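Side-chain contacts in ribokinase (Thermotoga maritima, PDB 1VM7), which probably phosphorylates D-ribose at O-5 with ATP and magnesium, giving D-ribose 5-phosphate: residues C158-N163 / N177-Q182; K214-G219 / L233-N238; L268-N273 / P299-V304; A285-T290 / E305-N310. One frame throughout, in Å; residues are numbered along the deposited sequence.

Contact 1: residues C158-N163 / N177-Q182; sequences CAKRFN and NEEIFQ
Ile180 lays its ethyl arm, CG1 foremost, against the methyl of Ala159. The methyl CB of Ala159 meets CG1 of Ile180 at 3.9 Å, and CD1 of the isoleucine lies a little farther from the same methyl. CG1 is anti to the backbone N (chi1 -164°), which carries the ethyl arm toward the helix. The other branch turns elsewhere: CG2 of Ile180 sits over the centre of the Phe181 ring, 3.9 Å above its plane. One isoleucine thus packs on a helix with one branch and on an aromatic face with the other.

Closer to the surface, Lys160 and Glu179 meet by charge. The two side chains cross at about a right angle. The lysine chain is bent at chi3 (84°), and its end comes up beside one carboxylate oxygen. Lys160 NZ forms a salt bridge of 3.3 Å with Glu179 OE2, and CE of the lysine touches that oxygen too. Water 1 joins the pair. It accepts from Lys160 NZ at 2.8 Å and donates to Glu179 OE2, though the very short length of that second bond is doubtful.

The backbone of Glu179 is tied within its own segment. Gln182 NE2 donates to Glu179 O at 2.8 Å, in the carbonyl plane and on a lone pair, with an angle of 170° at the hydrogen. Ala159 also touches Leu146 of strand 143-146, and Ile180 reaches Phe152 and Thr155 on helix 152-161. The contact is typical of the alpha/beta core of the PfkB family, where a helix between two parallel strands packs beside a later connection of the same sheet.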
loop_
_atom_site.group_PDB
_atom_site.type_symbol
_atom_site.label_atom_id
_atom_site.label_comp_id
_atom_site.label_asym_id
_atom_site.label_seq_id
_atom_site.Cartn_x
_atom_site.Cartn_y
_atom_site.Cartn_z
ATOM N N CYS A 158 11.955 28.652 -4.097
ATOM C CA CYS A 158 12.899 28.616 -2.968
ATOM C C CYS A 158 14.334 28.913 -3.377
ATOM O O CYS A 158 15.004 29.701 -2.736
ATOM C CB CYS A 158 12.866 27.249 -2.291
ATOM S SG CYS A 158 11.449 27.064 -1.267
ATOM N N ALA A 159 14.803 28.242 -4.427
ATOM C CA ALA A 159 16.156 28.457 -4.938
ATOM C C ALA A 159 16.341 29.894 -5.428
ATOM O O ALA A 159 17.406 30.506 -5.228
ATOM C CB ALA A 159 16.464 27.455 -6.058
ATOM N N LYS A 160 15.293 30.440 -6.046
ATOM C CA LYS A 160 15.285 31.844 -6.472
ATOM C C LYS A 160 15.389 32.809 -5.297
ATOM O O LYS A 160 16.184 33.755 -5.329
ATOM C CB LYS A 160 14.007 32.187 -7.254
ATOM C CG LYS A 160 13.908 31.583 -8.630
ATOM C CD LYS A 160 12.726 32.175 -9.411
ATOM C CE LYS A 160 13.108 33.461 -10.064
ATOM N NZ LYS A 160 11.921 34.150 -10.650
ATOM N N ARG A 161 14.558 32.602 -4.284
ATOM C CA ARG A 161 14.458 33.588 -3.220
ATOM C C ARG A 161 15.490 33.429 -2.098
ATOM O O ARG A 161 15.751 34.390 -1.365
ATOM C CB ARG A 161 13.065 33.571 -2.604
ATOM C CG ARG A 161 11.974 33.955 -3.552
ATOM C CD ARG A 161 10.858 34.587 -2.753
ATOM N NE ARG A 161 9.567 34.400 -3.384
ATOM C CZ ARG A 161 8.435 34.895 -2.907
ATOM N NH1 ARG A 161 8.433 35.613 -1.775
ATOM N NH2 ARG A 161 7.301 34.658 -3.564
ATOM N N PHE A 162 16.051 32.230 -1.942
ATOM C CA PHE A 162 16.943 31.971 -0.824
ATOM C C PHE A 162 18.190 32.827 -0.862
ATOM O O PHE A 162 18.999 32.762 -1.778
ATOM C CB PHE A 162 17.344 30.499 -0.724
ATOM C CG PHE A 162 17.821 30.100 0.656
ATOM C CD1 PHE A 162 16.986 30.239 1.766
ATOM C CD2 PHE A 162 19.094 29.592 0.848
ATOM C CE1 PHE A 162 17.411 29.879 3.017
ATOM C CE2 PHE A 162 19.525 29.224 2.098
ATOM C CZ PHE A 162 18.679 29.362 3.181
ATOM N N ASN A 163 18.322 33.659 0.159
ATOM C CA ASN A 163 19.602 34.274 0.455
ATOM C C ASN A 163 20.345 33.301 1.376
ATOM O O ASN A 163 20.091 33.228 2.582
ATOM C CB ASN A 163 19.434 35.655 1.081
ATOM C CG ASN A 163 20.704 36.466 1.023
ATOM O OD1 ASN A 163 21.627 36.132 0.274
ATOM N ND2 ASN A 163 20.769 37.531 1.819
ATOM N N ASN A 177 13.132 22.567 -14.822
ATOM C CA ASN A 177 13.268 23.679 -15.779
ATOM C C ASN A 177 14.638 24.327 -15.601
ATOM O O ASN A 177 15.152 24.446 -14.475
ATOM C CB ASN A 177 12.137 24.727 -15.587
ATOM C CG ASN A 177 12.336 26.031 -16.419
ATOM O OD1 ASN A 177 12.443 27.124 -15.863
ATOM N ND2 ASN A 177 12.373 25.907 -17.742
ATOM N N GLU A 178 15.212 24.736 -16.729
ATOM C CA GLU A 178 16.541 25.329 -16.810
ATOM C C GLU A 178 16.759 26.521 -15.883
ATOM O O GLU A 178 17.890 26.854 -15.514
ATOM C CB GLU A 178 16.776 25.812 -18.252
ATOM C CG GLU A 178 18.196 26.244 -18.555
ATOM C CD GLU A 178 18.447 26.333 -20.039
ATOM O OE1 GLU A 178 17.698 27.064 -20.714
ATOM O OE2 GLU A 178 19.367 25.656 -20.544
ATOM N N GLU A 179 15.671 27.190 -15.528
ATOM C CA GLU A 179 15.766 28.448 -14.807
ATOM C C GLU A 179 16.433 28.278 -13.447
ATOM O O GLU A 179 17.049 29.219 -12.943
ATOM C CB GLU A 179 14.379 29.091 -14.649
ATOM C CG GLU A 179 14.384 30.520 -14.114
ATOM C CD GLU A 179 12.991 31.014 -13.678
ATOM O OE1 GLU A 179 11.955 30.416 -14.082
ATOM O OE2 GLU A 179 12.938 32.014 -12.925
ATOM N N ILE A 180 16.314 27.081 -12.853
ATOM C CA ILE A 180 16.771 26.865 -11.491
ATOM C C ILE A 180 18.288 26.951 -11.348
ATOM O O ILE A 180 18.788 27.393 -10.312
ATOM C CB ILE A 180 16.248 25.496 -10.911
ATOM C CG1 ILE A 180 16.387 25.464 -9.395
ATOM C CG2 ILE A 180 16.961 24.290 -11.556
ATOM C CD1 ILE A 180 15.460 24.522 -8.765
ATOM N N PHE A 181 19.009 26.575 -12.393
ATOM C CA PHE A 181 20.448 26.303 -12.292
ATOM C C PHE A 181 21.283 27.516 -11.890
ATOM O O PHE A 181 22.212 27.391 -11.105
ATOM C CB PHE A 181 20.943 25.690 -13.611
ATOM C CG PHE A 181 20.307 24.365 -13.928
ATOM C CD1 PHE A 181 20.529 23.268 -13.108
ATOM C CD2 PHE A 181 19.464 24.211 -15.016
ATOM C CE1 PHE A 181 19.945 22.039 -13.375
ATOM C CE2 PHE A 181 18.883 22.986 -15.289
ATOM C CZ PHE A 181 19.127 21.893 -14.449
ATOM N N GLN A 182 20.935 28.680 -12.428
ATOM C CA GLN A 182 21.660 29.930 -12.154
ATOM C C GLN A 182 21.582 30.339 -10.673
ATOM O O GLN A 182 22.438 31.081 -10.182
ATOM C CB GLN A 182 21.109 31.076 -13.025
ATOM C CG GLN A 182 19.703 31.483 -12.595
ATOM C CD GLN A 182 18.948 32.252 -13.631
ATOM O OE1 GLN A 182 19.333 33.358 -13.973
ATOM N NE2 GLN A 182 17.840 31.686 -14.115
HETATM O O HOH W 1 10.600 32.109 -12.019
#

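Contact 2: residues K214-G219 / L233-N238; sequences KFLELG and LLVNKN
Leu216 reaches from helix 208-217 to the end of strand 232-236. Its CB points toward the strand, and CG stands anti to the carbonyl carbon (chi1 -66°). From CG the two methyls spread over the strand backbone. Leu216 CD1 comes within 3.6 Å of Asn236 C and 3.8 Å of Asn236 CA. Leu216 CD1 also meets Lys237 N at 3.8 Å. The same methyl, Leu216 CD1, touches a side chain as well, Val235 CG1, at 3.8 Å. Leu216 CD2 lies over the preceding peptide, 3.8 Å from Val235 O and 3.9 Å from Asn236 CA. The leucine rests mainly on main chain.

This is helix-on-sheet packing in the large mixed sheet of the PfkB fold. Strand 232-236 runs antiparallel to strand 222-226, and Val235 bonds through its backbone to Val223.

Val235 points toward the helix and brings CG1 to Leu216, while it also packs on Ala212, one turn before Leu216 in helix 208-217. Asn236 points away, so only its backbone serves the leucine. Its amide ND2 is hydrogen-bonded to Asn222 OD1 on the neighbouring strand. Past Leu216 the helix closes in a Schellman motif. Gly219, with phi 115°, sends its N back to Leu216 O at 3.1 Å.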
loop_
_atom_site.group_PDB
_atom_site.type_symbol
_atom_site.label_atom_id
_atom_site.label_comp_id
_atom_site.label_asym_id
_atom_site.label_seq_id
_atom_site.Cartn_x
_atom_site.Cartn_y
_atom_site.Cartn_z
ATOM N N LYS A 214 29.226 22.379 -18.124
ATOM C CA LYS A 214 28.162 23.141 -18.765
ATOM C C LYS A 214 27.210 23.699 -17.759
ATOM O O LYS A 214 26.692 24.783 -17.949
ATOM C CB LYS A 214 27.417 22.317 -19.787
ATOM C CG LYS A 214 28.286 22.043 -20.930
ATOM C CD LYS A 214 27.664 21.251 -22.036
ATOM C CE LYS A 214 28.650 21.177 -23.153
ATOM N NZ LYS A 214 29.163 22.560 -23.529
ATOM N N PHE A 215 26.965 22.968 -16.680
ATOM C CA PHE A 215 26.113 23.507 -15.641
ATOM C C PHE A 215 26.726 24.753 -14.998
ATOM O O PHE A 215 26.025 25.727 -14.724
ATOM C CB PHE A 215 25.764 22.446 -14.611
ATOM C CG PHE A 215 24.651 21.570 -15.056
ATOM C CD1 PHE A 215 23.384 22.121 -15.281
ATOM C CD2 PHE A 215 24.854 20.224 -15.293
ATOM C CE1 PHE A 215 22.333 21.341 -15.715
ATOM C CE2 PHE A 215 23.799 19.424 -15.734
ATOM C CZ PHE A 215 22.531 19.987 -15.943
ATOM N N LEU A 216 28.044 24.738 -14.818
ATOM C CA LEU A 216 28.768 25.942 -14.404
ATOM C C LEU A 216 28.459 27.133 -15.324
ATOM O O LEU A 216 28.311 28.257 -14.835
ATOM C CB LEU A 216 30.285 25.733 -14.384
ATOM C CG LEU A 216 30.908 24.759 -13.395
ATOM C CD1 LEU A 216 32.414 24.796 -13.509
ATOM C CD2 LEU A 216 30.475 25.067 -11.967
ATOM N N GLU A 217 28.343 26.888 -16.630
ATOM C CA GLU A 217 28.010 27.942 -17.585
ATOM C C GLU A 217 26.603 28.511 -17.439
ATOM O O GLU A 217 26.358 29.645 -17.872
ATOM C CB GLU A 217 28.216 27.492 -19.033
ATOM C CG GLU A 217 29.658 27.489 -19.455
ATOM C CD GLU A 217 29.810 27.420 -20.945
ATOM O OE1 GLU A 217 28.832 27.091 -21.638
ATOM O OE2 GLU A 217 30.910 27.717 -21.435
ATOM N N LEU A 218 25.681 27.722 -16.897
ATOM C CA LEU A 218 24.322 28.205 -16.645
ATOM C C LEU A 218 24.223 28.991 -15.319
ATOM O O LEU A 218 23.168 29.548 -15.001
ATOM C CB LEU A 218 23.326 27.043 -16.622
ATOM C CG LEU A 218 23.143 26.213 -17.893
ATOM C CD1 LEU A 218 22.116 25.105 -17.630
ATOM C CD2 LEU A 218 22.708 27.081 -19.045
ATOM N N GLY A 219 25.312 28.992 -14.547
ATOM C CA GLY A 219 25.417 29.760 -13.322
ATOM C C GLY A 219 25.557 28.931 -12.061
ATOM O O GLY A 219 25.718 29.486 -10.973
ATOM N N LEU A 233 32.753 13.591 -7.684
ATOM C CA LEU A 233 33.482 14.574 -8.439
ATOM C C LEU A 233 33.000 15.948 -8.035
ATOM O O LEU A 233 31.796 16.192 -8.041
ATOM C CB LEU A 233 33.231 14.334 -9.937
ATOM C CG LEU A 233 33.916 15.269 -10.916
ATOM C CD1 LEU A 233 35.419 15.080 -10.838
ATOM C CD2 LEU A 233 33.387 15.016 -12.350
ATOM N N LEU A 234 33.930 16.829 -7.668
ATOM C CA LEU A 234 33.613 18.233 -7.421
ATOM C C LEU A 234 34.118 19.032 -8.594
ATOM O O LEU A 234 35.270 18.912 -8.952
ATOM C CB LEU A 234 34.281 18.741 -6.136
ATOM C CG LEU A 234 34.130 20.239 -5.786
ATOM C CD1 LEU A 234 32.666 20.717 -5.756
ATOM C CD2 LEU A 234 34.812 20.559 -4.453
ATOM N N VAL A 235 33.245 19.841 -9.184
ATOM C CA VAL A 235 33.600 20.690 -10.310
ATOM C C VAL A 235 33.153 22.112 -10.012
ATOM O O VAL A 235 31.975 22.366 -9.742
ATOM C CB VAL A 235 32.915 20.208 -11.621
ATOM C CG1 VAL A 235 33.275 21.109 -12.818
ATOM C CG2 VAL A 235 33.282 18.763 -11.906
ATOM N N ASN A 236 34.107 23.031 -10.040
ATOM C CA ASN A 236 33.810 24.459 -9.988
ATOM C C ASN A 236 34.812 25.225 -10.853
ATOM O O ASN A 236 35.696 24.614 -11.466
ATOM C CB ASN A 236 33.809 24.952 -8.541
ATOM C CG ASN A 236 34.856 24.254 -7.681
ATOM O OD1 ASN A 236 36.016 24.106 -8.075
ATOM N ND2 ASN A 236 34.445 23.826 -6.501
ATOM N N LYS A 237 34.650 26.548 -10.926
ATOM C CA LYS A 237 35.590 27.421 -11.666
ATOM C C LYS A 237 37.068 27.137 -11.381
ATOM O O LYS A 237 37.894 27.231 -12.271
ATOM C CB LYS A 237 35.304 28.908 -11.413
ATOM C CG LYS A 237 35.194 29.323 -9.941
ATOM C CD LYS A 237 35.836 30.695 -9.734
ATOM C CE LYS A 237 35.663 31.207 -8.306
ATOM N NZ LYS A 237 36.381 32.524 -8.190
ATOM N N ASN A 238 37.387 26.784 -10.142
ATOM C CA ASN A 238 38.771 26.683 -9.689
ATOM C C ASN A 238 39.361 25.278 -9.704
ATOM O O ASN A 238 40.584 25.129 -9.598
ATOM C CB ASN A 238 38.896 27.258 -8.258
ATOM C CG ASN A 238 39.292 28.733 -8.250
#

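Contact 3: residues L268-N273 / P299-V304; sequences LSEGKN and PAREEV
A surface salt-bridge network of Glu270, Lys272 and Arg301 joins the end of helix 256-269 to the first turn of helix 301-309. Glu270 and Arg301 come from opposite directions and meet end-on. Arg301 NH2 donates to Glu270 OE1 at 2.8 Å, with an angle of 148° at the hydrogen. Arg301 NH1 donates to Glu270 OE2, also at 2.8 Å, and this bond is straighter at 159°. OE2 uses its syn lone pair and lies in the guanidinium plane. OE1 is met on its syn side, with the nitrogen 16° out of the carboxylate plane. The two flat groups are nearly coplanar.

The arginine has further partners: NE bridges to Glu305, and NH1 also bonds to the carbonyl O of Ile64. Lys272 NZ stands 4.1 Å from Arg301 NH2 and makes a long salt bridge of 3.8 Å to Glu270 OE1. Between Glu270 and Lys272 the helix ends in a Schellman motif, with Gly271 at positive phi. This turn brings both charged residues to the same side, facing Arg301.

Two bonds fix the rotation of the guanidinium group against the carboxylate. Glu270 OE1 faces both cations, the lysine at long range, and this probably favours its negative charge and eases the closeness of lysine and arginine.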
loop_
_atom_site.group_PDB
_atom_site.type_symbol
_atom_site.label_atom_id
_atom_site.label_comp_id
_atom_site.label_asym_id
_atom_site.label_seq_id
_atom_site.Cartn_x
_atom_site.Cartn_y
_atom_site.Cartn_z
ATOM N N LEU A 268 29.415 22.036 5.837
ATOM C CA LEU A 268 29.389 23.448 5.496
ATOM C C LEU A 268 28.899 24.294 6.680
ATOM O O LEU A 268 29.478 25.329 6.974
ATOM C CB LEU A 268 28.491 23.695 4.283
ATOM C CG LEU A 268 28.851 23.026 2.938
ATOM C CD1 LEU A 268 27.899 23.472 1.836
ATOM C CD2 LEU A 268 30.295 23.327 2.543
ATOM N N SER A 269 27.829 23.838 7.341
ATOM C CA SER A 269 27.246 24.563 8.458
ATOM C C SER A 269 28.271 24.776 9.547
ATOM O O SER A 269 28.263 25.810 10.182
ATOM C CB SER A 269 26.023 23.826 9.013
ATOM O OG SER A 269 26.381 22.661 9.745
ATOM N N GLU A 270 29.160 23.809 9.740
ATOM C CA GLU A 270 30.220 23.891 10.740
ATOM C C GLU A 270 31.491 24.592 10.254
ATOM O O GLU A 270 32.511 24.576 10.949
ATOM C CB GLU A 270 30.559 22.487 11.228
ATOM C CG GLU A 270 29.413 21.839 11.965
ATOM C CD GLU A 270 29.617 20.366 12.195
ATOM O OE1 GLU A 270 30.719 19.850 11.917
ATOM O OE2 GLU A 270 28.672 19.718 12.661
ATOM N N GLY A 271 31.428 25.210 9.080
ATOM C CA GLY A 271 32.508 26.043 8.577
ATOM C C GLY A 271 33.584 25.263 7.855
ATOM O O GLY A 271 34.676 25.774 7.635
ATOM N N LYS A 272 33.294 24.018 7.494
ATOM C CA LYS A 272 34.229 23.253 6.670
ATOM C C LYS A 272 34.174 23.761 5.230
ATOM O O LYS A 272 33.115 24.184 4.759
ATOM C CB LYS A 272 33.920 21.752 6.738
ATOM C CG LYS A 272 34.425 21.126 8.018
ATOM C CD LYS A 272 33.810 19.771 8.349
ATOM C CE LYS A 272 34.404 19.275 9.690
ATOM N NZ LYS A 272 33.693 18.105 10.285
ATOM N N ASN A 273 35.325 23.752 4.555
ATOM C CA ASN A 273 35.376 24.095 3.126
ATOM C C ASN A 273 34.776 22.958 2.304
ATOM O O ASN A 273 34.682 21.827 2.790
ATOM C CB ASN A 273 36.795 24.471 2.652
ATOM C CG ASN A 273 37.769 23.294 2.626
ATOM O OD1 ASN A 273 37.461 22.204 2.153
ATOM N ND2 ASN A 273 38.982 23.539 3.114
ATOM N N PRO A 299 24.099 7.128 9.749
ATOM C CA PRO A 299 24.851 7.026 10.967
ATOM C C PRO A 299 24.664 8.213 11.948
ATOM O O PRO A 299 24.216 9.299 11.602
ATOM C CB PRO A 299 26.306 6.961 10.476
ATOM C CG PRO A 299 26.278 7.748 9.276
ATOM C CD PRO A 299 24.987 7.421 8.615
ATOM N N ALA A 300 24.991 7.961 13.193
ATOM C CA ALA A 300 25.055 9.026 14.167
ATOM C C ALA A 300 26.424 9.716 14.016
ATOM O O ALA A 300 27.392 9.117 13.527
ATOM C CB ALA A 300 24.877 8.465 15.572
ATOM N N ARG A 301 26.477 10.984 14.409
ATOM C CA ARG A 301 27.674 11.790 14.305
ATOM C C ARG A 301 28.925 11.081 14.845
ATOM O O ARG A 301 29.961 11.073 14.200
ATOM C CB ARG A 301 27.467 13.115 15.046
ATOM C CG ARG A 301 28.658 14.056 14.967
ATOM C CD ARG A 301 29.192 14.163 13.537
ATOM N NE ARG A 301 30.158 15.245 13.457
ATOM C CZ ARG A 301 29.859 16.520 13.252
ATOM N NH1 ARG A 301 28.608 16.903 13.100
ATOM N NH2 ARG A 301 30.833 17.414 13.202
ATOM N N GLU A 302 28.815 10.469 16.016
ATOM C CA GLU A 302 29.933 9.725 16.588
ATOM C C GLU A 302 30.429 8.611 15.656
ATOM O O GLU A 302 31.632 8.378 15.554
ATOM C CB GLU A 302 29.593 9.184 17.994
ATOM C CG GLU A 302 28.285 8.356 18.079
ATOM C CD GLU A 302 27.024 9.133 18.570
ATOM O OE1 GLU A 302 26.621 10.159 17.934
ATOM O OE2 GLU A 302 26.414 8.670 19.581
ATOM N N GLU A 303 29.515 7.960 14.941
ATOM C CA GLU A 303 29.927 6.939 14.000
ATOM C C GLU A 303 30.770 7.545 12.877
ATOM O O GLU A 303 31.820 6.991 12.568
ATOM C CB GLU A 303 28.720 6.138 13.530
ATOM C CG GLU A 303 28.143 5.353 14.717
ATOM C CD GLU A 303 26.888 4.594 14.389
ATOM O OE1 GLU A 303 25.888 5.239 13.992
ATOM O OE2 GLU A 303 26.905 3.350 14.557
ATOM N N VAL A 304 30.323 8.678 12.327
ATOM C CA VAL A 304 31.019 9.367 11.239
ATOM C C VAL A 304 32.415 9.792 11.706
ATOM O O VAL A 304 33.392 9.622 10.992
ATOM C CB VAL A 304 30.223 10.600 10.735
ATOM C CG1 VAL A 304 30.928 11.225 9.521
ATOM C CG2 VAL A 304 28.755 10.207 10.372
#

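Contact 4: residues A285-T290 / E305-N310; sequences AAISVT and EAFLKN
Phe307 and Ile287 slide past each other in opposite directions between helix 301-309 and helix 274-288. CG1 of Ile287 lies over one face of the phenyl ring, 4.0 Å above its plane and offset toward the rim. The nearest ring atom to it is Phe307 CD1. The tip of the isoleucine runs on to the base of the aromatic side chain, where Ile287 CD1 meets Phe307 CB at 3.9 Å. Ala286 adds a looser touch, with its CB 4.4 Å from Phe307 CE2, oblique to the ring.

Phe307 points toward the other helix, and its CG is anti to the backbone N (chi1 -163°). That torsion lays the ring along Ile287. Ile287 holds CG1 anti to the carbonyl carbon (chi1 -61°), which sends the ethyl arm out across the ring.

Farther out, the carbonyl of Ile287 takes two bonds from Thr290. Ile287 O accepts from Thr290 N at 3.1 Å and from Thr290 OG1 at 2.6 Å. The hydroxyl lies in the carbonyl plane, on a lone pair. Phe307 also packs on Ala283, one turn before Ile287 in helix 274-288, and its ring meets that of Phe246. Ile287 leans on Pro299, in the loop that leads into helix 301-309.

Ser288, next in the chain, is a predicted potassium ligand, as are Arg291 and Ser297 close by. The arrangement is a helix-helix pair at the C-terminal end of the PfkB fold, beside the probable monovalent-cation site of ribokinase.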
loop_
_atom_site.group_PDB
_atom_site.type_symbol
_atom_site.label_atom_id
_atom_site.label_comp_id
_atom_site.label_asym_id
_atom_site.label_seq_id
_atom_site.Cartn_x
_atom_site.Cartn_y
_atom_site.Cartn_z
ATOM N N ALA A 285 27.930 8.761 3.946
ATOM C CA ALA A 285 27.324 7.913 2.926
ATOM C C ALA A 285 27.882 6.509 3.012
ATOM O O ALA A 285 27.138 5.543 2.959
ATOM C CB ALA A 285 27.590 8.466 1.556
ATOM N N ALA A 286 29.202 6.409 3.122
ATOM C CA ALA A 286 29.889 5.136 3.092
ATOM C C ALA A 286 29.457 4.227 4.249
ATOM O O ALA A 286 29.468 3.001 4.138
ATOM C CB ALA A 286 31.402 5.372 3.189
ATOM N N ILE A 287 29.176 4.823 5.397
ATOM C CA ILE A 287 28.694 4.048 6.547
ATOM C C ILE A 287 27.259 3.613 6.279
ATOM O O ILE A 287 26.884 2.479 6.581
ATOM C CB ILE A 287 28.707 4.839 7.887
ATOM C CG1 ILE A 287 30.116 5.280 8.278
ATOM C CG2 ILE A 287 28.089 3.999 9.027
ATOM C CD1 ILE A 287 30.147 6.312 9.397
ATOM N N SER A 288 26.461 4.509 5.706
ATOM C CA SER A 288 25.068 4.179 5.410
ATOM C C SER A 288 24.937 2.961 4.469
ATOM O O SER A 288 24.094 2.118 4.703
ATOM C CB SER A 288 24.341 5.395 4.873
ATOM O OG SER A 288 24.781 5.689 3.571
ATOM N N VAL A 289 25.793 2.833 3.449
ATOM C CA VAL A 289 25.627 1.752 2.457
ATOM C C VAL A 289 25.933 0.388 3.054
ATOM O O VAL A 289 25.628 -0.658 2.491
ATOM C CB VAL A 289 26.439 2.001 1.216
ATOM C CG1 VAL A 289 25.970 3.284 0.564
ATOM C CG2 VAL A 289 27.938 2.015 1.523
ATOM N N THR A 290 26.492 0.410 4.249
ATOM C CA THR A 290 26.730 -0.816 5.000
ATOM C C THR A 290 25.538 -1.212 5.840
ATOM O O THR A 290 25.621 -2.176 6.579
ATOM C CB THR A 290 28.019 -0.724 5.924
ATOM O OG1 THR A 290 27.762 0.059 7.094
ATOM C CG2 THR A 290 29.198 -0.099 5.185
ATOM N N GLU A 305 32.511 10.305 12.924
ATOM C CA GLU A 305 33.807 10.715 13.486
ATOM C C GLU A 305 34.753 9.529 13.720
ATOM O O GLU A 305 35.953 9.630 13.464
ATOM C CB GLU A 305 33.634 11.491 14.815
ATOM C CG GLU A 305 32.840 12.817 14.710
ATOM C CD GLU A 305 33.596 13.908 13.958
ATOM O OE1 GLU A 305 34.804 14.041 14.159
ATOM O OE2 GLU A 305 32.992 14.643 13.165
ATOM N N ALA A 306 34.213 8.420 14.215
ATOM C CA ALA A 306 35.007 7.207 14.426
ATOM C C ALA A 306 35.516 6.645 13.100
ATOM O O ALA A 306 36.600 6.083 13.039
ATOM C CB ALA A 306 34.195 6.160 15.201
ATOM N N PHE A 307 34.738 6.831 12.039
ATOM C CA PHE A 307 35.151 6.396 10.726
ATOM C C PHE A 307 36.407 7.154 10.255
ATOM O O PHE A 307 37.408 6.549 9.865
ATOM C CB PHE A 307 34.000 6.590 9.743
ATOM C CG PHE A 307 34.171 5.824 8.497
ATOM C CD1 PHE A 307 34.058 4.443 8.515
ATOM C CD2 PHE A 307 34.464 6.466 7.305
ATOM C CE1 PHE A 307 34.214 3.714 7.362
ATOM C CE2 PHE A 307 34.632 5.751 6.145
ATOM C CZ PHE A 307 34.508 4.368 6.168
ATOM N N LEU A 308 36.296 8.478 10.288
ATOM C CA LEU A 308 37.296 9.400 9.807
ATOM C C LEU A 308 38.586 9.302 10.611
ATOM O O LEU A 308 39.664 9.403 10.046
ATOM C CB LEU A 308 36.753 10.819 9.913
ATOM C CG LEU A 308 35.563 11.147 8.999
ATOM C CD1 LEU A 308 34.811 12.340 9.531
ATOM C CD2 LEU A 308 36.040 11.387 7.551
ATOM N N LYS A 309 38.444 9.108 11.925
ATOM C CA LYS A 309 39.573 8.928 12.815
ATOM C C LYS A 309 40.298 7.630 12.462
ATOM O O LYS A 309 41.522 7.611 12.301
ATOM C CB LYS A 309 39.118 8.907 14.279
ATOM N N ASN A 310 39.516 6.564 12.312
ATOM C CA ASN A 310 40.015 5.236 11.905
ATOM C C ASN A 310 40.853 5.181 10.597
ATOM O O ASN A 310 41.222 3.906 10.269
ATOM C CB ASN A 310 38.835 4.244 11.748
ATOM C CG ASN A 310 38.679 3.314 12.947
ATOM O OD1 ASN A 310 39.657 2.780 13.459
ATOM N ND2 ASN A 310 37.428 3.095 13.377
#

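How the contacts relate
From the N terminus, contact 1 comes first. It closes a loop that leaves helix 152-161, passes strand 165-168 and returns before strand 186-187. Contact 2 follows in series, closing the path from helix 208-217 through strand 222-226 to strand 232-236. The two touch through Phe181 against Phe215 and Gln182 against Leu218, so they form one patch beside the large sheet. Contacts 3 and 4 come later and cross, since their segments alternate along the chain. Both end on helix 301-309, which contact 3 ties to the end of helix 256-269 and contact 4 to helix 274-288. Ile287 links them by touching Glu303 and Val304.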